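Local structure of 11R-lipoxygenase (Gersemia fruticosa, 3VF1) at residues N279-D292 / Y337-Q350. The protein probably adds molecular oxygen to polyunsaturated fatty acids as a calcium-regulated lipoxygenase with a non-heme iron. Numbering follows the deposited sequence.
Sequences NFPVKNEMVEKLLD and YLKNNDDIIPIAIQ
Phe280, Val287, Leu290 and Leu291 lie against one side of a beta hairpin, strands 333-338 and 344-350 of the small antiparallel sheet in the lipoxygenase domain, illustrating how a loop and a short, weakly bonded helical turn can together pack on a sheet far from the catalytic iron. A classic beta bulge, Ile347 and Ala348 both opposite Leu335, lets both residues point their side chains at segment 279-292. Leu290 and Ile347 run alongside each other pointing opposite ways, Leu290 CD1 ending 3.8 Å from Ile347 CB, while Val287 CG1 reaches Ala348 CB at 4.2 Å. Ile347 CD1 also meets Leu291 CD2, and this methyl in turn sits over one face of the Tyr337 ring, a CH-pi contact 3.9 Å from the centroid and displaced from the ring centre. At the other end, Phe280 has CG anti to its backbone nitrogen (chi1 -166°), which carries CE1 to within 3.5 Å of Gln350 CB; the ring and the amide stand 77° apart. Val282 CG2 lies over one face of the same ring. The extended Gln350 chain brings NE2 to Asn279 O at 2.9 Å, with an N-H...O angle of 155°, and NE2 also bonds to Tyr352 O. A leucine at Gln350 would probably leave both carbonyls without this shared donor and loosen the hold on the loop at Asn279. Near the hairpin turn, the Asp292 side chain stands roughly perpendicular to that of Tyr337, and Asp292 OD2 lies at the ring's edge, modelled 2.3 Å from Tyr337 OH, a hydrogen bond whose length is too short to trust.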
loop_
_atom_site.group_PDB
_atom_site.type_symbol
_atom_site.label_atom_id
_atom_site.label_comp_id
_atom_site.label_asym_id
_atom_site.label_seq_id
_atom_site.Cartn_x
_atom_site.Cartn_y
_atom_site.Cartn_z
ATOM N N ASN A 279 -7.410 10.523 -32.799
ATOM C CA ASN A 279 -6.028 10.172 -33.106
ATOM C C ASN A 279 -5.771 8.664 -33.076
ATOM O O ASN A 279 -4.622 8.224 -33.038
ATOM C CB ASN A 279 -5.073 10.874 -32.137
ATOM C CG ASN A 279 -5.357 10.533 -30.687
ATOM O OD1 ASN A 279 -6.511 10.506 -30.260
ATOM N ND2 ASN A 279 -4.305 10.264 -29.922
ATOM N N PHE A 280 -6.843 7.877 -33.093
ATOM C CA PHE A 280 -6.732 6.422 -33.087
ATOM C C PHE A 280 -7.668 5.860 -34.153
ATOM O O PHE A 280 -8.664 5.213 -33.834
ATOM C CB PHE A 280 -7.107 5.877 -31.708
ATOM C CG PHE A 280 -6.708 4.440 -31.477
ATOM C CD1 PHE A 280 -5.803 3.798 -32.305
ATOM C CD2 PHE A 280 -7.252 3.729 -30.418
ATOM C CE1 PHE A 280 -5.447 2.480 -32.077
ATOM C CE2 PHE A 280 -6.901 2.415 -30.190
ATOM C CZ PHE A 280 -5.997 1.790 -31.019
ATOM N N PRO A 281 -7.346 6.112 -35.431
ATOM C CA PRO A 281 -8.229 5.809 -36.564
ATOM C C PRO A 281 -8.310 4.321 -36.909
ATOM O O PRO A 281 -7.859 3.911 -37.978
ATOM C CB PRO A 281 -7.583 6.588 -37.712
ATOM C CG PRO A 281 -6.134 6.596 -37.376
ATOM C CD PRO A 281 -6.063 6.687 -35.874
ATOM N N VAL A 282 -8.887 3.527 -36.012
ATOM C CA VAL A 282 -9.092 2.107 -36.269
ATOM C C VAL A 282 -10.292 1.912 -37.185
ATOM O O VAL A 282 -11.404 2.320 -36.859
ATOM C CB VAL A 282 -9.331 1.324 -34.963
ATOM C CG1 VAL A 282 -9.695 -0.124 -35.266
ATOM C CG2 VAL A 282 -8.103 1.394 -34.066
ATOM N N LYS A 283 -10.061 1.286 -38.334
ATOM C CA LYS A 283 -11.124 1.050 -39.302
ATOM C C LYS A 283 -11.648 -0.376 -39.198
ATOM O O LYS A 283 -10.911 -1.299 -38.853
ATOM C CB LYS A 283 -10.627 1.333 -40.724
ATOM C CG LYS A 283 -10.066 2.734 -40.910
ATOM C CD LYS A 283 -11.058 3.790 -40.446
ATOM C CE LYS A 283 -10.479 5.190 -40.547
ATOM N NZ LYS A 283 -11.420 6.210 -40.002
ATOM N N ASN A 284 -12.930 -0.542 -39.501
ATOM C CA ASN A 284 -13.590 -1.836 -39.394
ATOM C C ASN A 284 -12.857 -2.928 -40.167
ATOM O O ASN A 284 -12.769 -4.066 -39.708
ATOM C CB ASN A 284 -15.036 -1.721 -39.884
ATOM C CG ASN A 284 -15.804 -3.020 -39.749
ATOM O OD1 ASN A 284 -16.094 -3.471 -38.641
ATOM N ND2 ASN A 284 -16.153 -3.623 -40.881
ATOM N N GLU A 285 -12.328 -2.576 -41.336
ATOM C CA GLU A 285 -11.632 -3.544 -42.183
ATOM C C GLU A 285 -10.483 -4.205 -41.428
ATOM O O GLU A 285 -10.154 -5.363 -41.670
ATOM C CB GLU A 285 -11.116 -2.870 -43.465
ATOM C CG GLU A 285 -9.592 -2.685 -43.557
ATOM C CD GLU A 285 -9.174 -1.227 -43.706
ATOM O OE1 GLU A 285 -10.035 -0.387 -44.044
ATOM O OE2 GLU A 285 -7.981 -0.922 -43.484
ATOM N N MET A 286 -9.880 -3.460 -40.509
ATOM C CA MET A 286 -8.701 -3.930 -39.799
ATOM C C MET A 286 -9.042 -5.012 -38.779
ATOM O O MET A 286 -8.228 -5.885 -38.506
ATOM C CB MET A 286 -8.015 -2.764 -39.084
ATOM C CG MET A 286 -7.599 -1.618 -39.992
ATOM S SD MET A 286 -7.026 -0.192 -39.053
ATOM C CE MET A 286 -6.505 0.906 -40.365
ATOM N N VAL A 287 -10.250 -4.969 -38.228
ATOM C CA VAL A 287 -10.571 -5.794 -37.064
ATOM C C VAL A 287 -11.868 -6.589 -37.189
ATOM O O VAL A 287 -12.252 -7.291 -36.258
ATOM C CB VAL A 287 -10.689 -4.914 -35.805
ATOM C CG1 VAL A 287 -9.367 -4.214 -35.519
ATOM C CG2 VAL A 287 -11.807 -3.898 -35.975
ATOM N N GLU A 288 -12.535 -6.492 -38.333
ATOM C CA GLU A 288 -13.877 -7.051 -38.471
ATOM C C GLU A 288 -13.936 -8.561 -38.231
ATOM O O GLU A 288 -14.846 -9.045 -37.560
ATOM C CB GLU A 288 -14.460 -6.728 -39.847
ATOM C CG GLU A 288 -15.918 -7.136 -39.991
ATOM C CD GLU A 288 -16.453 -6.924 -41.391
ATOM O OE1 GLU A 288 -15.705 -7.168 -42.364
ATOM O OE2 GLU A 288 -17.626 -6.508 -41.518
ATOM N N LYS A 289 -12.976 -9.303 -38.774
ATOM C CA LYS A 289 -12.991 -10.760 -38.652
ATOM C C LYS A 289 -12.574 -11.222 -37.255
ATOM O O LYS A 289 -12.685 -12.402 -36.928
ATOM C CB LYS A 289 -12.104 -11.408 -39.720
ATOM C CG LYS A 289 -12.791 -11.560 -41.075
ATOM C CD LYS A 289 -11.843 -12.093 -42.146
ATOM C CE LYS A 289 -11.516 -13.571 -41.951
ATOM N NZ LYS A 289 -12.649 -14.466 -42.331
ATOM N N LEU A 290 -12.102 -10.288 -36.436
ATOM C CA LEU A 290 -11.784 -10.583 -35.044
ATOM C C LEU A 290 -13.043 -10.504 -34.185
ATOM O O LEU A 290 -13.119 -11.113 -33.118
ATOM C CB LEU A 290 -10.738 -9.602 -34.516
ATOM C CG LEU A 290 -9.406 -9.579 -35.263
ATOM C CD1 LEU A 290 -8.523 -8.456 -34.741
ATOM C CD2 LEU A 290 -8.707 -10.921 -35.138
ATOM N N LEU A 291 -14.031 -9.752 -34.659
ATOM C CA LEU A 291 -15.276 -9.571 -33.923
ATOM C C LEU A 291 -16.210 -10.750 -34.163
ATOM O O LEU A 291 -15.862 -11.700 -34.863
ATOM C CB LEU A 291 -15.969 -8.277 -34.358
ATOM C CG LEU A 291 -15.076 -7.042 -34.494
ATOM C CD1 LEU A 291 -15.905 -5.824 -34.870
ATOM C CD2 LEU A 291 -14.298 -6.793 -33.214
ATOM N N ASP A 292 -17.398 -10.684 -33.575
ATOM C CA ASP A 292 -18.421 -11.692 -33.815
ATOM C C ASP A 292 -18.950 -11.571 -35.235
ATOM O O ASP A 292 -18.961 -10.482 -35.812
ATOM C CB ASP A 292 -19.577 -11.528 -32.829
ATOM C CG ASP A 292 -19.218 -11.981 -31.426
ATOM O OD1 ASP A 292 -19.325 -13.195 -31.149
ATOM O OD2 ASP A 292 -18.839 -11.127 -30.597
ATOM N N TYR A 337 -11.735 -6.251 -27.241
ATOM C CA TYR A 337 -13.083 -6.690 -27.569
ATOM C C TYR A 337 -13.584 -7.654 -26.504
ATOM O O TYR A 337 -12.853 -8.542 -26.073
ATOM C CB TYR A 337 -13.085 -7.380 -28.933
ATOM C CG TYR A 337 -14.455 -7.790 -29.426
ATOM C CD1 TYR A 337 -15.380 -6.840 -29.830
ATOM C CD2 TYR A 337 -14.813 -9.128 -29.510
ATOM C CE1 TYR A 337 -16.626 -7.206 -30.292
ATOM C CE2 TYR A 337 -16.061 -9.506 -29.973
ATOM C CZ TYR A 337 -16.961 -8.539 -30.362
ATOM O OH TYR A 337 -18.204 -8.901 -30.826
ATOM N N LEU A 338 -14.829 -7.474 -26.079
ATOM C CA LEU A 338 -15.441 -8.372 -25.108
ATOM C C LEU A 338 -16.098 -9.542 -25.829
ATOM O O LEU A 338 -17.177 -9.406 -26.398
ATOM C CB LEU A 338 -16.476 -7.626 -24.265
ATOM C CG LEU A 338 -17.255 -8.475 -23.257
ATOM C CD1 LEU A 338 -16.327 -9.063 -22.205
ATOM C CD2 LEU A 338 -18.351 -7.650 -22.607
ATOM N N LYS A 339 -15.434 -10.691 -25.804
ATOM C CA LYS A 339 -15.925 -11.872 -26.502
ATOM C C LYS A 339 -17.229 -12.378 -25.897
ATOM O O LYS A 339 -17.619 -11.971 -24.805
ATOM C CB LYS A 339 -14.869 -12.977 -26.478
ATOM C CG LYS A 339 -13.606 -12.629 -27.249
ATOM C CD LYS A 339 -12.512 -13.666 -27.036
ATOM C CE LYS A 339 -12.921 -15.035 -27.551
ATOM N NZ LYS A 339 -11.865 -16.055 -27.299
ATOM N N ASN A 340 -17.898 -13.269 -26.620
ATOM C CA ASN A 340 -19.188 -13.793 -26.194
ATOM C C ASN A 340 -19.079 -14.604 -24.907
ATOM O O ASN A 340 -20.050 -14.731 -24.161
ATOM C CB ASN A 340 -19.796 -14.657 -27.299
ATOM C CG ASN A 340 -21.269 -14.944 -27.075
ATOM O OD1 ASN A 340 -21.928 -14.275 -26.281
ATOM N ND2 ASN A 340 -21.793 -15.937 -27.782
ATOM N N ASN A 341 -17.892 -15.148 -24.649
ATOM C CA ASN A 341 -17.662 -15.959 -23.458
ATOM C C ASN A 341 -17.020 -15.160 -22.324
ATOM O O ASN A 341 -16.511 -15.739 -21.364
ATOM C CB ASN A 341 -16.793 -17.171 -23.799
ATOM C CG ASN A 341 -15.357 -16.795 -24.104
ATOM O OD1 ASN A 341 -15.043 -15.624 -24.320
ATOM N ND2 ASN A 341 -14.476 -17.790 -24.128
ATOM N N ASP A 342 -17.036 -13.835 -22.457
ATOM C CA ASP A 342 -16.619 -12.919 -21.391
ATOM C C ASP A 342 -15.104 -12.712 -21.284
ATOM O O ASP A 342 -14.633 -12.043 -20.365
ATOM C CB ASP A 342 -17.191 -13.359 -20.037
ATOM C CG ASP A 342 -18.705 -13.262 -19.988
ATOM O OD1 ASP A 342 -19.239 -12.177 -20.304
ATOM O OD2 ASP A 342 -19.360 -14.271 -19.643
ATOM N N ASP A 343 -14.345 -13.278 -22.218
ATOM C CA ASP A 343 -12.921 -12.968 -22.319
ATOM C C ASP A 343 -12.734 -11.707 -23.147
ATOM O O ASP A 343 -13.399 -11.530 -24.167
ATOM C CB ASP A 343 -12.157 -14.114 -22.983
ATOM C CG ASP A 343 -12.077 -15.351 -22.111
ATOM O OD1 ASP A 343 -12.159 -15.215 -20.871
ATOM O OD2 ASP A 343 -11.922 -16.460 -22.669
ATOM N N ILE A 344 -11.834 -10.829 -22.715
ATOM C CA ILE A 344 -11.469 -9.681 -23.535
ATOM C C ILE A 344 -10.157 -9.960 -24.263
ATOM O O ILE A 344 -9.224 -10.523 -23.691
ATOM C CB ILE A 344 -11.352 -8.370 -22.722
ATOM C CG1 ILE A 344 -10.209 -8.444 -21.709
ATOM C CG2 ILE A 344 -12.664 -8.062 -22.017
ATOM C CD1 ILE A 344 -9.575 -7.103 -21.432
ATOM N N ILE A 345 -10.101 -9.580 -25.534
ATOM C CA ILE A 345 -8.903 -9.784 -26.337
ATOM C C ILE A 345 -8.468 -8.483 -26.989
ATOM O O ILE A 345 -9.303 -7.651 -27.334
ATOM C CB ILE A 345 -9.141 -10.818 -27.453
ATOM C CG1 ILE A 345 -10.397 -10.452 -28.252
ATOM C CG2 ILE A 345 -9.263 -12.213 -26.866
ATOM C CD1 ILE A 345 -10.590 -11.271 -29.508
ATOM N N PRO A 346 -7.151 -8.307 -27.168
ATOM C CA PRO A 346 -6.634 -7.156 -27.909
ATOM C C PRO A 346 -6.931 -7.314 -29.396
ATOM O O PRO A 346 -6.757 -8.406 -29.931
ATOM C CB PRO A 346 -5.129 -7.234 -27.653
ATOM C CG PRO A 346 -4.868 -8.686 -27.453
ATOM C CD PRO A 346 -6.075 -9.217 -26.739
ATOM N N ILE A 347 -7.381 -6.250 -30.050
ATOM C CA ILE A 347 -7.698 -6.324 -31.472
ATOM C C ILE A 347 -6.985 -5.255 -32.298
ATOM O O ILE A 347 -6.990 -5.317 -33.525
ATOM C CB ILE A 347 -9.218 -6.218 -31.713
ATOM C CG1 ILE A 347 -9.755 -4.884 -31.185
ATOM C CG2 ILE A 347 -9.935 -7.381 -31.051
ATOM C CD1 ILE A 347 -11.205 -4.631 -31.548
ATOM N N ALA A 348 -6.368 -4.283 -31.633
ATOM C CA ALA A 348 -5.667 -3.214 -32.338
ATOM C C ALA A 348 -4.743 -2.453 -31.397
ATOM O O ALA A 348 -5.045 -2.291 -30.219
ATOM C CB ALA A 348 -6.666 -2.264 -32.979
ATOM N N ILE A 349 -3.615 -1.987 -31.928
ATOM C CA ILE A 349 -2.640 -1.245 -31.138
ATOM C C ILE A 349 -1.957 -0.162 -31.968
ATOM O O ILE A 349 -1.589 -0.385 -33.118
ATOM C CB ILE A 349 -1.551 -2.170 -30.566
ATOM C CG1 ILE A 349 -2.154 -3.158 -29.567
ATOM C CG2 ILE A 349 -0.452 -1.351 -29.897
ATOM C CD1 ILE A 349 -1.172 -4.210 -29.082
ATOM N N GLN A 350 -1.792 1.011 -31.369
ATOM C CA GLN A 350 -1.046 2.102 -31.984
ATOM C C GLN A 350 0.007 2.572 -30.989
ATOM O O GLN A 350 -0.325 2.963 -29.876
ATOM C CB GLN A 350 -1.992 3.245 -32.354
ATOM C CG GLN A 350 -1.339 4.383 -33.119
ATOM C CD GLN A 350 -2.332 5.466 -33.502
ATOM O OE1 GLN A 350 -3.135 5.291 -34.418
ATOM N NE2 GLN A 350 -2.285 6.591 -32.796
#